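Local structure of beta-lactamase (Nostoc sp., 6NHS) at residues I132-T144 / P156-R170. The protein is a class D beta-lactamase that probably hydrolyses the ring amide of beta-lactam antibiotics by way of an active-site serine. Numbering follows the deposited sequence.
With EDO (1,2-ethanediol), chain F.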
loop_
_atom_site.group_PDB
_atom_site.type_symbol
_atom_site.label_atom_id
_atom_site.label_comp_id
_atom_site.label_asym_id
_atom_site.label_seq_id
_atom_site.Cartn_x
_atom_site.Cartn_y
_atom_site.Cartn_z
ATOM N N ILE A 132 10.055 -9.089 -7.480
ATOM C CA ILE A 132 10.425 -8.555 -6.169
ATOM C C ILE A 132 11.862 -8.045 -6.189
ATOM O O ILE A 132 12.162 -6.942 -5.715
ATOM C CB ILE A 132 10.226 -9.629 -5.082
ATOM C CG1 ILE A 132 8.736 -9.846 -4.790
ATOM C CG2 ILE A 132 10.965 -9.246 -3.813
ATOM C CD1 ILE A 132 8.108 -8.783 -3.893
ATOM N N LYS A 133 12.774 -8.840 -6.741
ATOM C CA LYS A 133 14.182 -8.459 -6.735
ATOM C C LYS A 133 14.483 -7.387 -7.777
ATOM O O LYS A 133 15.302 -6.496 -7.530
ATOM C CB LYS A 133 15.050 -9.698 -6.949
ATOM C CG LYS A 133 14.969 -10.683 -5.791
ATOM C CD LYS A 133 15.941 -11.838 -5.953
ATOM C CE LYS A 133 15.974 -12.699 -4.698
ATOM N NZ LYS A 133 16.953 -13.828 -4.793
ATOM N N GLN A 134 13.828 -7.444 -8.940
ATOM C CA GLN A 134 14.046 -6.415 -9.955
ATOM C C GLN A 134 13.573 -5.052 -9.462
ATOM O O GLN A 134 14.256 -4.038 -9.657
ATOM C CB GLN A 134 13.329 -6.809 -11.245
ATOM C CG GLN A 134 13.799 -6.081 -12.486
ATOM C CD GLN A 134 13.261 -6.713 -13.760
ATOM O OE1 GLN A 134 13.650 -6.335 -14.866
ATOM N NE2 GLN A 134 12.359 -7.682 -13.609
ATOM N N VAL A 135 12.410 -5.013 -8.809
ATOM C CA VAL A 135 11.884 -3.772 -8.244
ATOM C C VAL A 135 12.644 -3.377 -6.983
ATOM O O VAL A 135 12.745 -2.185 -6.654
ATOM C CB VAL A 135 10.372 -3.933 -7.975
ATOM C CG1 VAL A 135 9.819 -2.768 -7.160
ATOM C CG2 VAL A 135 9.614 -4.063 -9.292
ATOM N N GLY A 136 13.197 -4.348 -6.265
ATOM C CA GLY A 136 13.812 -4.059 -4.985
ATOM C C GLY A 136 12.807 -3.827 -3.880
ATOM O O GLY A 136 12.999 -2.929 -3.054
ATOM N N TYR A 137 11.739 -4.630 -3.828
ATOM C CA TYR A 137 10.612 -4.352 -2.940
ATOM C C TYR A 137 10.899 -4.865 -1.531
ATOM O O TYR A 137 11.055 -6.073 -1.329
ATOM C CB TYR A 137 9.337 -4.997 -3.487
ATOM C CG TYR A 137 8.101 -4.653 -2.680
ATOM C CD1 TYR A 137 7.720 -5.432 -1.594
ATOM C CD2 TYR A 137 7.333 -3.540 -2.992
ATOM C CE1 TYR A 137 6.599 -5.121 -0.842
ATOM C CE2 TYR A 137 6.200 -3.218 -2.244
ATOM C CZ TYR A 137 5.838 -4.025 -1.174
ATOM O OH TYR A 137 4.726 -3.724 -0.415
ATOM N N GLY A 138 10.937 -3.955 -0.555
ATOM C CA GLY A 138 11.043 -4.361 0.843
ATOM C C GLY A 138 12.298 -5.165 1.130
ATOM O O GLY A 138 13.381 -4.880 0.606
ATOM N N ASN A 139 12.158 -6.193 1.977
ATOM C CA ASN A 139 13.277 -7.064 2.332
ATOM C C ASN A 139 13.478 -8.209 1.344
ATOM O O ASN A 139 14.270 -9.116 1.621
ATOM C CB ASN A 139 13.108 -7.614 3.758
ATOM C CG ASN A 139 12.002 -8.672 3.876
ATOM O OD1 ASN A 139 11.254 -8.918 2.939
ATOM N ND2 ASN A 139 11.897 -9.288 5.049
ATOM N N LEU A 140 12.764 -8.198 0.213
ATOM C CA LEU A 140 13.027 -9.056 -0.942
ATOM C C LEU A 140 12.767 -10.538 -0.685
ATOM O O LEU A 140 13.227 -11.381 -1.461
ATOM C CB LEU A 140 14.469 -8.888 -1.448
ATOM C CG LEU A 140 15.015 -7.471 -1.620
ATOM C CD1 LEU A 140 16.473 -7.534 -2.063
ATOM C CD2 LEU A 140 14.186 -6.702 -2.617
ATOM N N GLN A 141 12.049 -10.896 0.378
ATOM C CA GLN A 141 11.887 -12.292 0.775
ATOM C C GLN A 141 10.420 -12.683 0.671
ATOM O O GLN A 141 9.568 -12.088 1.338
ATOM C CB GLN A 141 12.401 -12.513 2.196
ATOM C CG GLN A 141 13.883 -12.225 2.359
ATOM C CD GLN A 141 14.274 -12.033 3.808
ATOM O OE1 GLN A 141 14.020 -12.896 4.650
ATOM N NE2 GLN A 141 14.890 -10.887 4.111
ATOM N N ILE A 142 10.121 -13.677 -0.162
ATOM C CA ILE A 142 8.756 -14.171 -0.291
ATOM C C ILE A 142 8.621 -15.598 0.226
ATOM O O ILE A 142 7.559 -16.210 0.076
ATOM C CB ILE A 142 8.246 -14.059 -1.741
ATOM C CG1 ILE A 142 8.946 -15.073 -2.652
ATOM C CG2 ILE A 142 8.430 -12.634 -2.268
ATOM C CD1 ILE A 142 8.338 -15.151 -4.047
ATOM N N GLY A 143 9.673 -16.148 0.830
ATOM C CA GLY A 143 9.591 -17.476 1.402
ATOM C C GLY A 143 9.633 -18.577 0.355
ATOM O O GLY A 143 10.168 -18.419 -0.748
ATOM N N THR A 144 9.049 -19.717 0.718
ATOM C CA THR A 144 9.028 -20.917 -0.105
ATOM C C THR A 144 7.846 -20.885 -1.069
ATOM O O THR A 144 6.913 -20.094 -0.895
ATOM C CB THR A 144 8.939 -22.157 0.783
ATOM O OG1 THR A 144 7.677 -22.165 1.465
ATOM C CG2 THR A 144 10.073 -22.170 1.805
ATOM N N PRO A 156 7.585 -14.251 5.032
ATOM C CA PRO A 156 8.639 -13.413 5.614
ATOM C C PRO A 156 8.798 -12.021 5.003
ATOM O O PRO A 156 9.703 -11.306 5.426
ATOM C CB PRO A 156 9.900 -14.242 5.358
ATOM C CG PRO A 156 9.616 -14.935 4.066
ATOM C CD PRO A 156 8.125 -15.218 4.056
ATOM N N LEU A 157 7.960 -11.637 4.042
ATOM C CA LEU A 157 8.122 -10.332 3.406
ATOM C C LEU A 157 7.837 -9.210 4.398
ATOM O O LEU A 157 6.807 -9.213 5.079
ATOM C CB LEU A 157 7.197 -10.196 2.196
ATOM C CG LEU A 157 7.349 -8.889 1.411
ATOM C CD1 LEU A 157 8.777 -8.774 0.865
ATOM C CD2 LEU A 157 6.321 -8.795 0.275
ATOM N N GLN A 158 8.758 -8.251 4.485
ATOM C CA GLN A 158 8.550 -7.053 5.287
ATOM C C GLN A 158 9.059 -5.845 4.509
ATOM O O GLN A 158 9.810 -5.976 3.538
ATOM C CB GLN A 158 9.246 -7.157 6.650
ATOM C CG GLN A 158 8.745 -8.310 7.525
ATOM C CD GLN A 158 9.411 -8.330 8.886
ATOM O OE1 GLN A 158 9.386 -7.345 9.610
ATOM N NE2 GLN A 158 10.020 -9.454 9.234
ATOM N N ILE A 159 8.634 -4.657 4.942
ATOM C CA ILE A 159 9.006 -3.422 4.264
ATOM C C ILE A 159 8.994 -2.283 5.277
ATOM O O ILE A 159 8.189 -2.270 6.213
ATOM C CB ILE A 159 8.060 -3.145 3.064
ATOM C CG1 ILE A 159 8.581 -2.000 2.198
ATOM C CG2 ILE A 159 6.624 -2.854 3.544
ATOM C CD1 ILE A 159 7.893 -1.911 0.864
ATOM N N THR A 160 9.927 -1.328 5.103
ATOM C CA THR A 160 9.957 -0.134 5.935
ATOM C C THR A 160 9.130 0.975 5.293
ATOM O O THR A 160 8.871 0.953 4.089
ATOM C CB THR A 160 11.397 0.353 6.125
ATOM O OG1 THR A 160 11.829 1.014 4.929
ATOM C CG2 THR A 160 12.348 -0.818 6.441
ATOM N N PRO A 161 8.698 1.968 6.070
ATOM C CA PRO A 161 8.012 3.116 5.444
ATOM C C PRO A 161 8.869 3.824 4.404
ATOM O O PRO A 161 8.351 4.216 3.351
ATOM C CB PRO A 161 7.684 4.021 6.641
ATOM C CG PRO A 161 7.609 3.088 7.811
ATOM C CD PRO A 161 8.649 2.020 7.542
ATOM N N LYS A 162 10.173 3.985 4.668
ATOM C CA LYS A 162 11.082 4.542 3.665
ATOM C C LYS A 162 11.045 3.748 2.363
ATOM O O LYS A 162 11.057 4.332 1.274
ATOM C CB LYS A 162 12.516 4.582 4.208
ATOM C CG LYS A 162 12.841 5.801 5.039
ATOM C CD LYS A 162 14.289 5.776 5.499
ATOM C CE LYS A 162 14.705 7.112 6.062
ATOM N NZ LYS A 162 16.089 7.060 6.589
ATOM N N GLN A 163 11.017 2.414 2.457
ATOM C CA GLN A 163 10.992 1.582 1.255
ATOM C C GLN A 163 9.644 1.648 0.543
ATOM O O GLN A 163 9.585 1.491 -0.685
ATOM C CB GLN A 163 11.356 0.138 1.614
ATOM C CG GLN A 163 12.840 -0.037 2.023
ATOM C CD GLN A 163 13.103 -1.354 2.727
ATOM O OE1 GLN A 163 12.171 -2.072 3.100
ATOM N NE2 GLN A 163 14.380 -1.681 2.915
ATOM N N GLN A 164 8.552 1.878 1.278
ATOM C CA GLN A 164 7.282 2.162 0.611
ATOM C C GLN A 164 7.405 3.411 -0.250
ATOM O O GLN A 164 6.986 3.420 -1.415
ATOM C CB GLN A 164 6.162 2.315 1.643
ATOM C CG GLN A 164 5.875 1.047 2.456
ATOM C CD GLN A 164 4.754 0.212 1.872
ATOM O OE1 GLN A 164 4.488 0.258 0.669
ATOM N NE2 GLN A 164 4.084 -0.563 2.727
ATOM N N ILE A 165 7.996 4.472 0.310
ATOM C CA ILE A 165 8.208 5.714 -0.430
ATOM C C ILE A 165 9.057 5.458 -1.671
ATOM O O ILE A 165 8.705 5.869 -2.783
ATOM C CB ILE A 165 8.864 6.771 0.479
ATOM C CG1 ILE A 165 7.964 7.100 1.671
ATOM C CG2 ILE A 165 9.190 8.030 -0.312
ATOM C CD1 ILE A 165 6.759 7.894 1.301
ATOM N N GLU A 166 10.198 4.784 -1.493
ATOM C CA GLU A 166 11.094 4.533 -2.620
ATOM C C GLU A 166 10.379 3.779 -3.734
ATOM O O GLU A 166 10.498 4.135 -4.912
ATOM C CB GLU A 166 12.329 3.763 -2.139
ATOM C CG GLU A 166 13.115 3.081 -3.239
ATOM C CD GLU A 166 14.088 3.999 -3.944
ATOM O OE1 GLU A 166 13.848 5.227 -3.987
ATOM O OE2 GLU A 166 15.108 3.484 -4.453
ATOM N N PHE A 167 9.610 2.750 -3.371
ATOM C CA PHE A 167 8.858 1.982 -4.357
ATOM C C PHE A 167 7.855 2.868 -5.097
ATOM O O PHE A 167 7.794 2.858 -6.331
ATOM C CB PHE A 167 8.173 0.800 -3.648
ATOM C CG PHE A 167 7.039 0.177 -4.426
ATOM C CD1 PHE A 167 7.249 -0.364 -5.685
ATOM C CD2 PHE A 167 5.764 0.112 -3.882
ATOM C CE1 PHE A 167 6.206 -0.934 -6.396
ATOM C CE2 PHE A 167 4.718 -0.457 -4.588
ATOM C CZ PHE A 167 4.944 -0.986 -5.842
ATOM N N LEU A 168 7.080 3.666 -4.360
ATOM C CA LEU A 168 6.050 4.483 -5.000
ATOM C C LEU A 168 6.663 5.563 -5.886
ATOM O O LEU A 168 6.149 5.849 -6.975
ATOM C CB LEU A 168 5.151 5.114 -3.939
ATOM C CG LEU A 168 4.257 4.136 -3.183
ATOM C CD1 LEU A 168 3.602 4.830 -2.006
ATOM C CD2 LEU A 168 3.205 3.553 -4.130
ATOM N N GLN A 169 7.758 6.172 -5.431
ATOM C CA GLN A 169 8.415 7.214 -6.209
ATOM C C GLN A 169 9.022 6.656 -7.494
ATOM O O GLN A 169 8.874 7.255 -8.565
ATOM C CB GLN A 169 9.470 7.900 -5.340
ATOM C CG GLN A 169 10.180 9.050 -6.005
ATOM C CD GLN A 169 11.481 8.634 -6.643
ATOM O OE1 GLN A 169 11.897 9.205 -7.648
ATOM N NE2 GLN A 169 12.142 7.638 -6.054
ATOM N N ARG A 170 9.700 5.505 -7.410
ATOM C CA ARG A 170 10.222 4.858 -8.614
ATOM C C ARG A 170 9.099 4.456 -9.558
ATOM O O ARG A 170 9.228 4.580 -10.783
ATOM C CB ARG A 170 11.047 3.630 -8.240
ATOM C CG ARG A 170 12.356 3.954 -7.515
ATOM C CD ARG A 170 13.189 2.698 -7.401
ATOM N NE ARG A 170 13.843 2.363 -8.665
ATOM C CZ ARG A 170 14.202 1.131 -9.015
ATOM N NH1 ARG A 170 13.948 0.111 -8.204
ATOM N NH2 ARG A 170 14.808 0.919 -10.178
HETATM C C1 EDO F . 13.312 -15.565 0.096
HETATM O O1 EDO F . 12.484 -15.758 1.251
HETATM C C2 EDO F . 12.509 -15.825 -1.176
HETATM O O2 EDO F . 12.497 -14.642 -1.988
HETATM O O HOH W 1 3.424 -1.577 -1.075
HETATM O O HOH W 2 10.708 -1.032 -1.595
#
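The Tyr-Gly-Asn motif of class D beta-lactamases, here Tyr-137, Gly-138 and Asn-139, follows helix 125-135 and packs against residues 156-160 and helix 161-172. Asn-139 grips residues 156-158 with three hydrogen bonds, one from its backbone and two through its side-chain amide. Asn-139 N donates to Gln-158 O at 2.8 Å. Asn-139 ND2 donates to Pro-156 O at 3.0 Å along a nearly straight bond (177°), the acceptor lying in the amide plane. Asn-139 OD1 accepts from Gln-158 N at 3.0 Å, the donor standing above the carbonyl plane. An amide suits the place because it offers a donor and an acceptor together, one to Pro-156 O and one to Gln-158 N. Gly-138, at the second position of the type II' turn from Tyr-137 to Leu-140, has positive phi, and a CB would clash with Gln-158 O.

Tyr-137 supplies the apolar packing: with CG anti to the backbone N (chi1 -175°), its ring lies against Leu-157, Ile-159 and Phe-167. CD1 of Ile-159 sits over one face, 3.8 Å from the Tyr-137 ring centroid, a CH-pi contact. The ring edge meets the face of Phe-167 in a T-shaped stack (planes at 82°), while Val-135 CG1 packs against Phe-167 CD1. Phe-65 and Phe-68 of helix 65-76 also meet the Tyr-137 ring. Tyr-137 OH donates to water 1, which lies in the ring plane, at 2.6 Å. Water 1 in turn donates to Gln-164 OE1, and Gln-164 NE2 bonds Thr-64 OG1, next in sequence to Ser-63, probably the nucleophile of the SxxK motif as in other class D enzymes.

Thr-160 and Gln-163 start helix 161-172 with a capping box, each side chain accepting from the other's backbone N. Gln-163 also faces the turn: its OE1 lies 3.4 Å from Gly-138 CA, and water 2 accepts from Gly-138 N at 3.1 Å and donates to Gln-163 O at 2.9 Å.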